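Local coordinates for protein chemotactic transducer PctC (Pseudomonas aeruginosa, PDB 5LTV) that senses amino-acid-type chemoeffectors for bacterial chemotaxis, binding gamma-amino-butanoic acid in its Cache-type ligand-binding domain, at residues 154-158 with 159-163. Numbering follows the deposited sequence.
Sequences PVRHA and GQLLG
Val155 lies alongside Leu162, both side chains pointing the same way, and its CG1 methyl meets CD2 of Leu162 at 3.8 Å. In each, the branch that leads to this touch is set anti to the backbone N (chi1 -176° for Val155); Val155 also packs on Ala64 and Leu67 of helix 34-68. The backbone here forms a classic beta bulge: Leu162 and Gly163 both face Val155, whose carbonyl O is gripped in its own plane by two amides, Leu162 N at 2.7 Å and Gly163 N at 3.3 Å. Val155 N returns a nearly straight bond to Gly163 O (2.9 Å). The CD1 methyl of Leu161 sits 3.6 Å from Val155 O and meets CB of Pro154; Pro154 and Leu161 also touch Leu128 of helix 122-130. The Arg156 chain stands extended off the face it shares with Leu161, CD passing 3.9 Å from Gly159 O, and NH1 forms a salt bridge with Asp131. A type I' turn, His157 to Gln160, closes the hairpin; His157 N binds Gln160 O at 2.8 Å, whereas Gln160 N approaches His157 O from well above the carbonyl plane. Phi is positive at both Ala158 and Gly159, and Gly159 adopts backbone angles at which a side chain would collide with Ala158 O. Bent at chi2 (-65°), Gln160 brings OE1 to a water that also donates to Ala158 O. Backbone bonding thus sets the register of this two-residue hairpin between strands 147-157 and 160-170, and the shared acceptor Val155 O takes both bulge amides, Leu162 N and Gly163 N.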
ATOM      1  N   PRO A 154      -7.405   0.600 -12.822  1.00 28.58           N
ATOM      2  CA  PRO A 154      -8.452   0.147 -13.745  1.00 26.78           C
ATOM      3  C   PRO A 154      -7.910  -0.865 -14.729  1.00 26.33           C
ATOM      4  O   PRO A 154      -6.729  -0.857 -15.070  1.00 33.41           O
ATOM      5  CB  PRO A 154      -8.882   1.431 -14.460  1.00 28.51           C
ATOM      6  CG  PRO A 154      -8.316   2.571 -13.544  1.00 31.35           C
ATOM      7  CD  PRO A 154      -7.028   2.010 -13.052  1.00 27.07           C
ATOM      8  N   VAL A 155      -8.790  -1.771 -15.151  1.00 29.75           N
ATOM      9  CA  VAL A 155      -8.546  -2.762 -16.205  1.00 28.94           C
ATOM     10  C   VAL A 155      -9.582  -2.548 -17.302  1.00 31.12           C
ATOM     11  O   VAL A 155     -10.794  -2.625 -17.046  1.00 31.67           O
ATOM     12  CB  VAL A 155      -8.650  -4.202 -15.661  1.00 30.55           C
ATOM     13  CG1 VAL A 155      -8.284  -5.243 -16.760  1.00 27.21           C
ATOM     14  CG2 VAL A 155      -7.779  -4.364 -14.419  1.00 30.65           C
ATOM     15  N   ARG A 156      -9.119  -2.259 -18.510  0.57 30.89           N
ATOM     16  CA  ARG A 156      -9.985  -2.159 -19.674  0.57 30.67           C
ATOM     17  C   ARG A 156      -9.715  -3.350 -20.590  0.57 31.58           C
ATOM     18  O   ARG A 156      -8.614  -3.907 -20.601  0.57 31.00           O
ATOM     19  CB  ARG A 156      -9.773  -0.830 -20.436  0.57 29.24           C
ATOM     20  CG  ARG A 156     -10.344   0.436 -19.738  0.57 29.34           C
ATOM     21  CD  ARG A 156      -9.919   1.737 -20.454  0.57 31.42           C
ATOM     22  NE  ARG A 156     -10.420   2.969 -19.806  0.57 32.50           N
ATOM     23  CZ  ARG A 156      -9.818   3.602 -18.795  0.57 29.95           C
ATOM     24  NH1 ARG A 156      -8.679   3.144 -18.287  0.57 26.90           N
ATOM     25  NH2 ARG A 156     -10.359   4.696 -18.287  0.57 34.85           N
ATOM     26  N   HIS A 157     -10.741  -3.769 -21.328  1.00 30.91           N
ATOM     27  CA  HIS A 157     -10.584  -4.781 -22.359  1.00 32.02           C
ATOM     28  C   HIS A 157     -11.127  -4.198 -23.653  1.00 30.79           C
ATOM     29  O   HIS A 157     -12.269  -3.729 -23.690  1.00 31.00           O
ATOM     30  CB  HIS A 157     -11.285  -6.087 -21.992  1.00 34.03           C
ATOM     31  CG  HIS A 157     -11.240  -7.102 -23.087  1.00 36.06           C
ATOM     32  ND1 HIS A 157     -10.056  -7.582 -23.610  1.00 39.78           N
ATOM     33  CD2 HIS A 157     -12.231  -7.683 -23.802  1.00 36.28           C
ATOM     34  CE1 HIS A 157     -10.324  -8.445 -24.574  1.00 36.70           C
ATOM     35  NE2 HIS A 157     -11.635  -8.520 -24.712  1.00 36.93           N
ATOM     36  N   ALA A 158     -10.285  -4.158 -24.689  1.00 30.31           N
ATOM     37  CA  ALA A 158     -10.653  -3.516 -25.957  1.00 29.50           C
ATOM     38  C   ALA A 158     -11.223  -2.108 -25.735  1.00 32.75           C
ATOM     39  O   ALA A 158     -12.153  -1.677 -26.435  1.00 32.81           O
ATOM     40  CB  ALA A 158     -11.658  -4.381 -26.736  1.00 24.72           C
ATOM     41  N   GLY A 159     -10.690  -1.393 -24.726  1.00 31.71           N
ATOM     42  CA  GLY A 159     -11.090  -0.011 -24.486  1.00 32.08           C
ATOM     43  C   GLY A 159     -12.298   0.195 -23.579  1.00 31.86           C
ATOM     44  O   GLY A 159     -12.601   1.337 -23.247  1.00 34.32           O
ATOM     45  N   GLN A 160     -12.974  -0.870 -23.175  1.00 23.35           N
ATOM     46  CA  GLN A 160     -14.136  -0.845 -22.286  1.00 25.29           C
ATOM     47  C   GLN A 160     -13.760  -1.340 -20.875  1.00 30.67           C
ATOM     48  O   GLN A 160     -13.048  -2.343 -20.719  1.00 28.05           O
ATOM     49  CB  GLN A 160     -15.250  -1.732 -22.871  1.00 25.04           C
ATOM     50  CG  GLN A 160     -15.713  -1.284 -24.268  1.00 26.46           C
ATOM     51  CD  GLN A 160     -16.370   0.093 -24.196  1.00 32.96           C
ATOM     52  OE1 GLN A 160     -15.891   1.032 -24.816  1.00 35.78           O
ATOM     53  NE2 GLN A 160     -17.435   0.210 -23.427  1.00 32.02           N
ATOM     54  N   LEU A 161     -14.251  -0.629 -19.852  1.00 31.97           N
ATOM     55  CA  LEU A 161     -13.908  -0.934 -18.467  1.00 30.81           C
ATOM     56  C   LEU A 161     -14.337  -2.344 -18.059  1.00 33.85           C
ATOM     57  O   LEU A 161     -15.507  -2.721 -18.179  1.00 36.05           O
ATOM     58  CB  LEU A 161     -14.532   0.095 -17.533  1.00 34.06           C
ATOM     59  CG  LEU A 161     -14.051   0.002 -16.085  1.00 38.34           C
ATOM     60  CD1 LEU A 161     -12.567   0.316 -16.023  1.00 36.75           C
ATOM     61  CD2 LEU A 161     -14.861   1.018 -15.284  1.00 40.18           C
ATOM     62  N   LEU A 162     -13.359  -3.147 -17.627  1.00 33.10           N
ATOM     63  CA  LEU A 162     -13.640  -4.426 -16.998  1.00 28.67           C
ATOM     64  C   LEU A 162     -13.897  -4.233 -15.500  1.00 25.84           C
ATOM     65  O   LEU A 162     -14.884  -4.738 -14.951  1.00 31.69           O
ATOM     66  CB  LEU A 162     -12.468  -5.388 -17.256  1.00 25.85           C
ATOM     67  CG  LEU A 162     -12.608  -6.709 -16.494  1.00 28.63           C
ATOM     68  CD1 LEU A 162     -13.877  -7.498 -16.928  1.00 24.92           C
ATOM     69  CD2 LEU A 162     -11.339  -7.553 -16.635  1.00 28.72           C
ATOM     70  N   GLY A 163     -13.026  -3.504 -14.832  1.00 25.24           N
ATOM     71  CA  GLY A 163     -13.232  -3.192 -13.430  1.00 26.47           C
ATOM     72  C   GLY A 163     -11.964  -2.598 -12.871  1.00 26.84           C
ATOM     73  O   GLY A 163     -11.228  -1.906 -13.581  1.00 24.88           O
TER
HETATM   74  O   HOH W   1     -14.088   0.650 -26.615  1.00 38.10           O